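Local coordinates for protein aquaporin aqpM (PDB 2F2B) that forms a homotetrameric membrane channel that lets water move in both directions under osmotic force and also passes some glycerol, at residues I9-G14 against V101-A106; N40-G45 against L190-G195; I44-L49 against G53-I58; G78-I81 against V85-G88. One frame throughout, in Å; residues are numbered along the deposited sequence.

The four contacts form two pairs at opposite ends of one aquaporin subunit. Contacts 1 and 4 have centres about 10 Å apart and meet at the carboxylate of E11, which holds the backbone of the loop before the first NPA motif. Contacts 2 and 3 have centres about 9 Å apart. They share I44 and G45 in the loop between helix 4-33 and helix 52-73. The two pairs lie on opposite sides of the chain's centre, 28 to 30 Å apart between centres. Along the chain, contact 3 closes before contact 4 opens, contact 1 spans both, and the segments of contacts 1 and 2 alternate. Thus each end of the channel has its loops fixed to transmembrane helices.

Contact 1: residues I9-G14 against V101-A106; sequences IAEFIG and VPYIIA
The carboxylate of E11 lies flat against the ring of Y103, and each of its oxygens is gripped by two groups. OE1 is bonded to I81 N and Q107 NE2, and OE2 to H80 N and S77 OG. This acid therefore holds the loop that leads into the first NPA motif. It is buried, and its four partners fix its rotation. The side chain bends at chi2 (-65°), which folds the carboxylate back over the ring. The two planes are only 8° apart. E11 CG makes a CH-pi contact over the ring face, 3.8 Å from the Y103 centroid. Beyond it, Y103 OH is bonded to S77 O and R7 NH1.

The contact joins helix 4-33 to helix 100-122, the first and third membrane-spanning helices of the aquaporin fold. Their short segments run at 35° to each other, with axes 8.4 Å apart at closest approach. The small A106 lies between the helices, its CB 4.1 Å from E11 CB. The backbones also touch, since F12 CA points a C-H at A106 O at 3.5 Å. The F12 ring extends past that carbonyl, with CD2 3.7 Å from A106 O.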
loop_
_atom_site.group_PDB
_atom_site.type_symbol
_atom_site.label_atom_id
_atom_site.label_comp_id
_atom_site.label_asym_id
_atom_site.label_seq_id
_atom_site.Cartn_x
_atom_site.Cartn_y
_atom_site.Cartn_z
ATOM N N ILE A 9 3.827 -30.202 4.365
ATOM C CA ILE A 9 2.465 -29.894 3.943
ATOM C C ILE A 9 2.298 -28.371 3.995
ATOM O O ILE A 9 1.693 -27.771 3.105
ATOM C CB ILE A 9 1.418 -30.566 4.863
ATOM C CG1 ILE A 9 1.453 -32.084 4.667
ATOM C CG2 ILE A 9 0.022 -30.027 4.552
ATOM C CD1 ILE A 9 0.574 -32.849 5.650
ATOM N N ALA A 10 2.856 -27.751 5.032
ATOM C CA ALA A 10 2.779 -26.299 5.179
ATOM C C ALA A 10 3.511 -25.603 4.029
ATOM O O ALA A 10 3.020 -24.616 3.490
ATOM C CB ALA A 10 3.376 -25.870 6.516
ATOM N N GLU A 11 4.685 -26.109 3.659
ATOM C CA GLU A 11 5.440 -25.513 2.555
ATOM C C GLU A 11 4.659 -25.649 1.244
ATOM O O GLU A 11 4.694 -24.760 0.394
ATOM C CB GLU A 11 6.818 -26.178 2.426
ATOM C CG GLU A 11 7.804 -25.794 3.527
ATOM C CD GLU A 11 8.186 -24.320 3.489
ATOM O OE1 GLU A 11 8.585 -23.839 2.410
ATOM O OE2 GLU A 11 8.099 -23.644 4.538
ATOM N N PHE A 12 3.954 -26.766 1.086
ATOM C CA PHE A 12 3.146 -27.007 -0.107
ATOM C C PHE A 12 2.025 -25.968 -0.164
ATOM O O PHE A 12 1.811 -25.321 -1.191
ATOM C CB PHE A 12 2.553 -28.425 -0.059
ATOM C CG PHE A 12 1.586 -28.732 -1.175
ATOM C CD1 PHE A 12 0.256 -28.326 -1.098
ATOM C CD2 PHE A 12 2.003 -29.448 -2.297
ATOM C CE1 PHE A 12 -0.650 -28.630 -2.122
ATOM C CE2 PHE A 12 1.110 -29.757 -3.324
ATOM C CZ PHE A 12 -0.218 -29.349 -3.236
ATOM N N ILE A 13 1.317 -25.812 0.951
ATOM C CA ILE A 13 0.218 -24.852 1.034
ATOM C C ILE A 13 0.709 -23.424 0.800
ATOM O O ILE A 13 0.098 -22.663 0.043
ATOM C CB ILE A 13 -0.478 -24.933 2.411
ATOM C CG1 ILE A 13 -1.204 -26.275 2.540
ATOM C CG2 ILE A 13 -1.467 -23.775 2.578
ATOM C CD1 ILE A 13 -1.729 -26.562 3.935
ATOM N N GLY A 14 1.815 -23.070 1.445
ATOM C CA GLY A 14 2.360 -21.731 1.301
ATOM C C GLY A 14 2.767 -21.393 -0.119
ATOM O O GLY A 14 2.520 -20.285 -0.593
ATOM N N VAL A 101 16.004 -31.008 0.362
ATOM C CA VAL A 101 15.271 -31.638 -0.730
ATOM C C VAL A 101 13.783 -31.814 -0.409
ATOM O O VAL A 101 12.929 -31.556 -1.256
ATOM C CB VAL A 101 15.897 -32.997 -1.118
ATOM C CG1 VAL A 101 15.045 -33.686 -2.173
ATOM C CG2 VAL A 101 17.307 -32.771 -1.656
ATOM N N PRO A 102 13.451 -32.266 0.813
ATOM C CA PRO A 102 12.038 -32.438 1.166
ATOM C C PRO A 102 11.263 -31.124 1.010
ATOM O O PRO A 102 10.167 -31.103 0.451
ATOM C CB PRO A 102 12.103 -32.901 2.617
ATOM C CG PRO A 102 13.351 -33.731 2.629
ATOM C CD PRO A 102 14.323 -32.882 1.831
ATOM N N TYR A 103 11.838 -30.031 1.503
ATOM C CA TYR A 103 11.181 -28.727 1.391
ATOM C C TYR A 103 11.030 -28.288 -0.062
ATOM O O TYR A 103 9.962 -27.829 -0.466
ATOM C CB TYR A 103 11.961 -27.650 2.152
ATOM C CG TYR A 103 11.473 -27.391 3.560
ATOM C CD1 TYR A 103 11.463 -26.096 4.079
ATOM C CD2 TYR A 103 11.048 -28.435 4.383
ATOM C CE1 TYR A 103 11.045 -25.844 5.382
ATOM C CE2 TYR A 103 10.628 -28.195 5.688
ATOM C CZ TYR A 103 10.630 -26.897 6.182
ATOM O OH TYR A 103 10.234 -26.650 7.473
ATOM N N ILE A 104 12.092 -28.429 -0.852
ATOM C CA ILE A 104 12.036 -28.017 -2.251
ATOM C C ILE A 104 10.994 -28.804 -3.039
ATOM O O ILE A 104 10.271 -28.237 -3.860
ATOM C CB ILE A 104 13.427 -28.136 -2.928
ATOM C CG1 ILE A 104 14.393 -27.135 -2.284
ATOM C CG2 ILE A 104 13.312 -27.874 -4.430
ATOM C CD1 ILE A 104 15.779 -27.104 -2.913
ATOM N N ILE A 105 10.904 -30.108 -2.795
ATOM C CA ILE A 105 9.913 -30.912 -3.503
ATOM C C ILE A 105 8.509 -30.427 -3.151
ATOM O O ILE A 105 7.656 -30.282 -4.027
ATOM C CB ILE A 105 10.048 -32.414 -3.155
ATOM C CG1 ILE A 105 11.342 -32.961 -3.763
ATOM C CG2 ILE A 105 8.840 -33.189 -3.680
ATOM C CD1 ILE A 105 11.604 -34.427 -3.451
ATOM N N ALA A 106 8.277 -30.161 -1.868
ATOM C CA ALA A 106 6.973 -29.685 -1.418
ATOM C C ALA A 106 6.639 -28.350 -2.078
ATOM O O ALA A 106 5.494 -28.108 -2.458
ATOM C CB ALA A 106 6.963 -29.530 0.105
#

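Contact 2: residues N40-G45 against L190-G195; sequences NPFNIG and LGNISG
F42 sends its ring across the side chain of N192, and the two cross at a slant. From CB, the ring swings anti to the F42 backbone N (chi1 -167°), which puts it beside the residue's own carbonyl group. One donor, N192 ND2, can then meet both. CG, CD1 and CD2 come first and all face this nitrogen, with CD1 3.6 Å from N192 ND2. Further out, CE1 is 3.4 Å from N192 ND2, while CE2 faces N192 O at 3.4 Å. The nitrogen rides 3.3 Å above the ring plane, over its centre. At the tip, CZ reaches N192 O at 3.2 Å. That carbonyl oxygen is buried here and has no partner in the model.

N192 ND2 donates to F42 O at 3.1 Å. The N-H points almost straight at the oxygen (168°), yet it approaches from above the carbonyl plane. The other end of the amide is also held. N192 OD1 accepts from W55 NE1 and from a water, and this water accepts from I44 N. The asparagine thus ties the extracellular loop after helix 4-33 to helix 175-194 along two routes.

N192 lies where helix 175-194 is kinked, shortly before the second NPA motif. I193 and S194 pack on A149 of helix 143-166. N192 also packs on I32, in helix 4-33 of a neighbouring subunit.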
loop_
_atom_site.group_PDB
_atom_site.type_symbol
_atom_site.label_atom_id
_atom_site.label_comp_id
_atom_site.label_asym_id
_atom_site.label_seq_id
_atom_site.Cartn_x
_atom_site.Cartn_y
_atom_site.Cartn_z
ATOM N N ASN A 40 4.197 0.751 -27.061
ATOM C CA ASN A 40 5.424 0.176 -27.603
ATOM C C ASN A 40 5.570 -1.290 -27.178
ATOM O O ASN A 40 4.944 -1.731 -26.213
ATOM C CB ASN A 40 6.656 0.987 -27.170
ATOM C CG ASN A 40 6.969 0.844 -25.696
ATOM O OD1 ASN A 40 6.469 1.601 -24.861
ATOM N ND2 ASN A 40 7.800 -0.135 -25.366
ATOM N N PRO A 41 6.399 -2.065 -27.902
ATOM C CA PRO A 41 6.662 -3.488 -27.657
ATOM C C PRO A 41 7.076 -3.903 -26.247
ATOM O O PRO A 41 6.768 -5.013 -25.817
ATOM C CB PRO A 41 7.740 -3.820 -28.687
ATOM C CG PRO A 41 7.385 -2.921 -29.822
ATOM C CD PRO A 41 7.113 -1.616 -29.111
ATOM N N PHE A 42 7.781 -3.024 -25.540
ATOM C CA PHE A 42 8.244 -3.325 -24.183
ATOM C C PHE A 42 7.047 -3.501 -23.244
ATOM O O PHE A 42 7.114 -4.252 -22.269
ATOM C CB PHE A 42 9.148 -2.192 -23.683
ATOM C CG PHE A 42 9.934 -2.532 -22.444
ATOM C CD1 PHE A 42 9.924 -1.675 -21.348
ATOM C CD2 PHE A 42 10.714 -3.685 -22.386
ATOM C CE1 PHE A 42 10.681 -1.957 -20.210
ATOM C CE2 PHE A 42 11.478 -3.977 -21.251
ATOM C CZ PHE A 42 11.461 -3.110 -20.161
ATOM N N ASN A 43 5.959 -2.799 -23.549
ATOM C CA ASN A 43 4.721 -2.867 -22.773
ATOM C C ASN A 43 3.891 -3.986 -23.416
ATOM O O ASN A 43 3.327 -3.810 -24.497
ATOM C CB ASN A 43 4.000 -1.509 -22.854
ATOM C CG ASN A 43 2.775 -1.422 -21.950
ATOM O OD1 ASN A 43 2.431 -0.341 -21.462
ATOM N ND2 ASN A 43 2.101 -2.545 -21.740
ATOM N N ILE A 44 3.837 -5.141 -22.756
ATOM C CA ILE A 44 3.114 -6.298 -23.286
ATOM C C ILE A 44 1.652 -6.410 -22.871
ATOM O O ILE A 44 0.961 -7.348 -23.271
ATOM C CB ILE A 44 3.802 -7.620 -22.881
ATOM C CG1 ILE A 44 3.646 -7.848 -21.373
ATOM C CG2 ILE A 44 5.276 -7.576 -23.256
ATOM C CD1 ILE A 44 4.071 -9.225 -20.915
ATOM N N GLY A 45 1.177 -5.462 -22.075
ATOM C CA GLY A 45 -0.200 -5.517 -21.623
ATOM C C GLY A 45 -0.263 -5.166 -20.153
ATOM O O GLY A 45 -1.229 -4.566 -19.686
ATOM N N LEU A 190 11.490 -4.780 -11.088
ATOM C CA LEU A 190 11.974 -5.817 -12.004
ATOM C C LEU A 190 10.945 -6.628 -12.794
ATOM O O LEU A 190 11.319 -7.419 -13.663
ATOM C CB LEU A 190 12.872 -6.780 -11.214
ATOM C CG LEU A 190 14.402 -6.621 -11.198
ATOM C CD1 LEU A 190 14.829 -5.220 -11.574
ATOM C CD2 LEU A 190 14.930 -7.024 -9.833
ATOM N N GLY A 191 9.664 -6.439 -12.502
ATOM C CA GLY A 191 8.639 -7.194 -13.202
ATOM C C GLY A 191 8.730 -7.110 -14.716
ATOM O O GLY A 191 8.677 -8.133 -15.403
ATOM N N ASN A 192 8.885 -5.897 -15.237
ATOM C CA ASN A 192 8.948 -5.697 -16.682
ATOM C C ASN A 192 10.321 -5.974 -17.292
ATOM O O ASN A 192 10.567 -5.655 -18.458
ATOM C CB ASN A 192 8.507 -4.275 -17.037
ATOM C CG ASN A 192 7.655 -4.228 -18.295
ATOM O OD1 ASN A 192 6.430 -4.224 -18.225
ATOM N ND2 ASN A 192 8.306 -4.212 -19.454
ATOM N N ILE A 193 11.216 -6.564 -16.506
ATOM C CA ILE A 193 12.540 -6.907 -17.011
ATOM C C ILE A 193 12.663 -8.427 -17.117
ATOM O O ILE A 193 12.831 -8.965 -18.213
ATOM C CB ILE A 193 13.662 -6.342 -16.102
ATOM C CG1 ILE A 193 13.624 -4.808 -16.142
ATOM C CG2 ILE A 193 15.026 -6.829 -16.581
ATOM C CD1 ILE A 193 14.662 -4.135 -15.268
ATOM N N SER A 194 12.542 -9.121 -15.987
ATOM C CA SER A 194 12.660 -10.581 -15.966
ATOM C C SER A 194 11.397 -11.277 -15.470
ATOM O O SER A 194 11.325 -12.505 -15.456
ATOM C CB SER A 194 13.802 -10.990 -15.044
ATOM O OG SER A 194 13.476 -10.652 -13.703
ATOM N N GLY A 195 10.411 -10.495 -15.048
ATOM C CA GLY A 195 9.197 -11.078 -14.509
ATOM C C GLY A 195 9.328 -11.108 -12.995
ATOM O O GLY A 195 8.362 -11.366 -12.279
HETATM O O HOH W 1 4.399 -4.931 -19.967
#

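Contact 3: residues I44-L49 against G53-I58; sequences IGIGLL and GDWVAI
I46 presses its CG2 methyl onto one face of the W55 indole, and this is the tight apolar part of the contact. The methyl sits over the ring system, 3.3 Å from W55 CE2. It makes a CH-pi contact with the five-membered ring, 20° off the normal. With CG2 anti to its own backbone N, I46 can also set this branch against I58, 3.7 Å from I58 CD1. L30 of helix 4-33 adds to this apolar cluster.

The other side is polar and holds a water. G47 N donates to D54 OD1 at 2.7 Å, in a bent bond (136°) to the anti lone pair. The water donates to the same OD1 at 2.6 Å and to G45 O at 2.8 Å, and it accepts from L49 N. The side chain of L49 is loose here and only borders the contact, its CB 4.6 Å from D54 OD1.

The contact folds the end of the extracellular loop back on the start of helix 52-73, near the tetramer interface. OD1 also accepts from G50 N, and OD2 from L52 N of a neighbouring subunit. With so many donors and a helix N-terminus close by, D54 is probably ionised.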
loop_
_atom_site.group_PDB
_atom_site.type_symbol
_atom_site.label_atom_id
_atom_site.label_comp_id
_atom_site.label_asym_id
_atom_site.label_seq_id
_atom_site.Cartn_x
_atom_site.Cartn_y
_atom_site.Cartn_z
ATOM N N ILE A 44 3.837 -5.141 -22.756
ATOM C CA ILE A 44 3.114 -6.298 -23.286
ATOM C C ILE A 44 1.652 -6.410 -22.871
ATOM O O ILE A 44 0.961 -7.348 -23.271
ATOM C CB ILE A 44 3.802 -7.620 -22.881
ATOM C CG1 ILE A 44 3.646 -7.848 -21.373
ATOM C CG2 ILE A 44 5.276 -7.576 -23.256
ATOM C CD1 ILE A 44 4.071 -9.225 -20.915
ATOM N N GLY A 45 1.177 -5.462 -22.075
ATOM C CA GLY A 45 -0.200 -5.517 -21.623
ATOM C C GLY A 45 -0.263 -5.166 -20.153
ATOM O O GLY A 45 -1.229 -4.566 -19.686
ATOM N N ILE A 46 0.764 -5.566 -19.411
ATOM C CA ILE A 46 0.832 -5.227 -17.995
ATOM C C ILE A 46 1.367 -3.801 -18.017
ATOM O O ILE A 46 2.487 -3.556 -18.468
ATOM C CB ILE A 46 1.803 -6.152 -17.235
ATOM C CG1 ILE A 46 1.243 -7.579 -17.222
ATOM C CG2 ILE A 46 2.011 -5.634 -15.807
ATOM C CD1 ILE A 46 2.187 -8.616 -16.647
ATOM N N GLY A 47 0.550 -2.861 -17.559
ATOM C CA GLY A 47 0.946 -1.466 -17.565
ATOM C C GLY A 47 0.199 -0.708 -18.649
ATOM O O GLY A 47 0.230 0.519 -18.696
ATOM N N LEU A 48 -0.487 -1.439 -19.519
ATOM C CA LEU A 48 -1.232 -0.813 -20.608
ATOM C C LEU A 48 -2.374 0.044 -20.061
ATOM O O LEU A 48 -2.571 1.180 -20.498
ATOM C CB LEU A 48 -1.772 -1.895 -21.551
ATOM C CG LEU A 48 -2.370 -1.511 -22.912
ATOM C CD1 LEU A 48 -2.541 -2.774 -23.742
ATOM C CD2 LEU A 48 -3.703 -0.804 -22.741
ATOM N N LEU A 49 -3.111 -0.490 -19.090
ATOM C CA LEU A 49 -4.235 0.233 -18.506
ATOM C C LEU A 49 -3.903 0.964 -17.211
ATOM O O LEU A 49 -4.507 1.987 -16.912
ATOM C CB LEU A 49 -5.399 -0.729 -18.245
ATOM C CG LEU A 49 -5.964 -1.469 -19.462
ATOM C CD1 LEU A 49 -7.029 -2.466 -19.014
ATOM C CD2 LEU A 49 -6.544 -0.460 -20.441
ATOM N N GLY A 53 1.267 1.260 -12.047
ATOM C CA GLY A 53 0.258 0.906 -11.061
ATOM C C GLY A 53 -0.094 -0.570 -11.186
ATOM O O GLY A 53 -0.402 -1.237 -10.190
ATOM N N ASP A 54 -0.068 -1.084 -12.415
ATOM C CA ASP A 54 -0.358 -2.496 -12.660
ATOM C C ASP A 54 0.716 -3.359 -12.012
ATOM O O ASP A 54 0.427 -4.415 -11.453
ATOM C CB ASP A 54 -0.371 -2.800 -14.162
ATOM C CG ASP A 54 -1.679 -2.425 -14.829
ATOM O OD1 ASP A 54 -1.684 -2.303 -16.077
ATOM O OD2 ASP A 54 -2.696 -2.266 -14.121
ATOM N N TRP A 55 1.962 -2.910 -12.106
ATOM C CA TRP A 55 3.068 -3.658 -11.538
ATOM C C TRP A 55 3.081 -3.666 -10.017
ATOM O O TRP A 55 3.383 -4.693 -9.415
ATOM C CB TRP A 55 4.401 -3.139 -12.085
ATOM C CG TRP A 55 4.740 -3.749 -13.423
ATOM C CD1 TRP A 55 4.886 -3.098 -14.616
ATOM C CD2 TRP A 55 4.969 -5.138 -13.694
ATOM N NE1 TRP A 55 5.194 -3.997 -15.613
ATOM C CE2 TRP A 55 5.251 -5.255 -15.073
ATOM C CE3 TRP A 55 4.963 -6.295 -12.903
ATOM C CZ2 TRP A 55 5.526 -6.487 -15.681
ATOM C CZ3 TRP A 55 5.232 -7.521 -13.507
ATOM C CH2 TRP A 55 5.511 -7.604 -14.886
ATOM N N VAL A 56 2.753 -2.544 -9.383
ATOM C CA VAL A 56 2.739 -2.555 -7.918
ATOM C C VAL A 56 1.529 -3.361 -7.435
ATOM O O VAL A 56 1.562 -3.964 -6.358
ATOM C CB VAL A 56 2.730 -1.118 -7.315
ATOM C CG1 VAL A 56 1.370 -0.469 -7.477
ATOM C CG2 VAL A 56 3.152 -1.173 -5.844
ATOM N N ALA A 57 0.462 -3.390 -8.235
ATOM C CA ALA A 57 -0.724 -4.166 -7.870
ATOM C C ALA A 57 -0.361 -5.653 -7.896
ATOM O O ALA A 57 -0.711 -6.401 -6.980
ATOM C CB ALA A 57 -1.873 -3.879 -8.845
ATOM N N ILE A 58 0.338 -6.088 -8.943
ATOM C CA ILE A 58 0.757 -7.486 -9.025
ATOM C C ILE A 58 1.736 -7.745 -7.882
ATOM O O ILE A 58 1.648 -8.763 -7.191
ATOM C CB ILE A 58 1.438 -7.795 -10.386
ATOM C CG1 ILE A 58 0.385 -7.735 -11.502
ATOM C CG2 ILE A 58 2.117 -9.170 -10.341
ATOM C CD1 ILE A 58 0.965 -7.684 -12.911
HETATM O O HOH W 2 -3.088 -3.183 -18.083
#

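Contact 4: residues G78-I81 against V85-G88; sequences GCHI and VTIG
H80 turns its imidazole edge to T86 and lays its CB against V85. It belongs to the pore-forming loop of the aquaporin fold, two residues before the first NPA motif (N82, P83, A84). V85 and T86 follow that motif in the short helix 83-91. The contact therefore straddles the motif and joins the incoming loop to the helix it starts.

The main hydrogen bond runs between H80 ND1 and T86 OG1, at 2.9 Å with an angle of 154°. The hydroxyl lies in the plane of the imidazole, at its edge. The H80 ring reaches T86 because CG stands anti to the carbonyl carbon (chi1 -62°). The two side chains cross at about a right angle. V85 meets H80 by packing alone, with CG1 4.3 Å from H80 CB. H80 O lies 4.2 Å from V85 CB.

F95 and Y103 also meet the imidazole, edge-to-face, while T86 OG1 is also bonded to Q107 NE2. The backbone of this loop reaches the second NPA motif, as I81 O accepts from N199 ND2. A glycerol, probably from the crystallisation liquor, lies about 3 Å from the nearest side-chain atom of V85. On the T86 side, OG1 also touches H80 CB at 3.5 Å.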
loop_
_atom_site.group_PDB
_atom_site.type_symbol
_atom_site.label_atom_id
_atom_site.label_comp_id
_atom_site.label_asym_id
_atom_site.label_seq_id
_atom_site.Cartn_x
_atom_site.Cartn_y
_atom_site.Cartn_z
ATOM N N GLY A 78 8.391 -22.478 8.980
ATOM C CA GLY A 78 9.354 -21.409 8.795
ATOM C C GLY A 78 8.931 -20.631 7.557
ATOM O O GLY A 78 9.450 -19.554 7.269
ATOM N N CYS A 79 7.972 -21.204 6.832
ATOM C CA CYS A 79 7.413 -20.629 5.607
ATOM C C CYS A 79 8.456 -20.101 4.622
ATOM O O CYS A 79 8.493 -18.905 4.321
ATOM C CB CYS A 79 6.412 -19.516 5.954
ATOM S SG CYS A 79 5.335 -19.027 4.574
ATOM N N HIS A 80 9.302 -20.998 4.118
ATOM C CA HIS A 80 10.326 -20.624 3.146
ATOM C C HIS A 80 9.658 -20.360 1.797
ATOM O O HIS A 80 9.945 -19.359 1.136
ATOM C CB HIS A 80 11.343 -21.757 2.947
ATOM C CG HIS A 80 12.115 -22.123 4.178
ATOM N ND1 HIS A 80 13.152 -23.030 4.152
ATOM C CD2 HIS A 80 11.986 -21.733 5.468
ATOM C CE1 HIS A 80 13.629 -23.185 5.375
ATOM N NE2 HIS A 80 12.941 -22.410 6.192
ATOM N N ILE A 81 8.789 -21.294 1.406
ATOM C CA ILE A 81 8.035 -21.274 0.147
ATOM C C ILE A 81 8.832 -20.757 -1.047
ATOM O O ILE A 81 8.282 -20.151 -1.974
ATOM C CB ILE A 81 6.710 -20.471 0.299
ATOM C CG1 ILE A 81 6.994 -19.002 0.639
ATOM C CG2 ILE A 81 5.857 -21.112 1.398
ATOM C CD1 ILE A 81 5.739 -18.125 0.690
ATOM N N VAL A 85 15.419 -19.580 -0.915
ATOM C CA VAL A 85 15.493 -19.194 0.492
ATOM C C VAL A 85 15.978 -20.389 1.309
ATOM O O VAL A 85 16.833 -20.252 2.185
ATOM C CB VAL A 85 14.114 -18.729 1.021
ATOM C CG1 VAL A 85 14.156 -18.564 2.542
ATOM C CG2 VAL A 85 13.734 -17.407 0.358
ATOM N N THR A 86 15.432 -21.562 1.008
ATOM C CA THR A 86 15.820 -22.790 1.702
ATOM C C THR A 86 17.324 -23.021 1.533
ATOM O O THR A 86 18.029 -23.313 2.501
ATOM C CB THR A 86 15.042 -24.005 1.142
ATOM O OG1 THR A 86 13.638 -23.807 1.349
ATOM C CG2 THR A 86 15.465 -25.298 1.847
ATOM N N ILE A 87 17.811 -22.875 0.304
ATOM C CA ILE A 87 19.231 -23.064 0.018
ATOM C C ILE A 87 20.065 -21.953 0.659
ATOM O O ILE A 87 21.154 -22.203 1.179
ATOM C CB ILE A 87 19.477 -23.124 -1.511
ATOM C CG1 ILE A 87 18.848 -24.407 -2.070
ATOM C CG2 ILE A 87 20.973 -23.079 -1.818
ATOM C CD1 ILE A 87 18.869 -24.515 -3.580
ATOM N N GLY A 88 19.545 -20.729 0.635
ATOM C CA GLY A 88 20.257 -19.619 1.243
ATOM C C GLY A 88 20.468 -19.843 2.732
ATOM O O GLY A 88 21.562 -19.612 3.253
#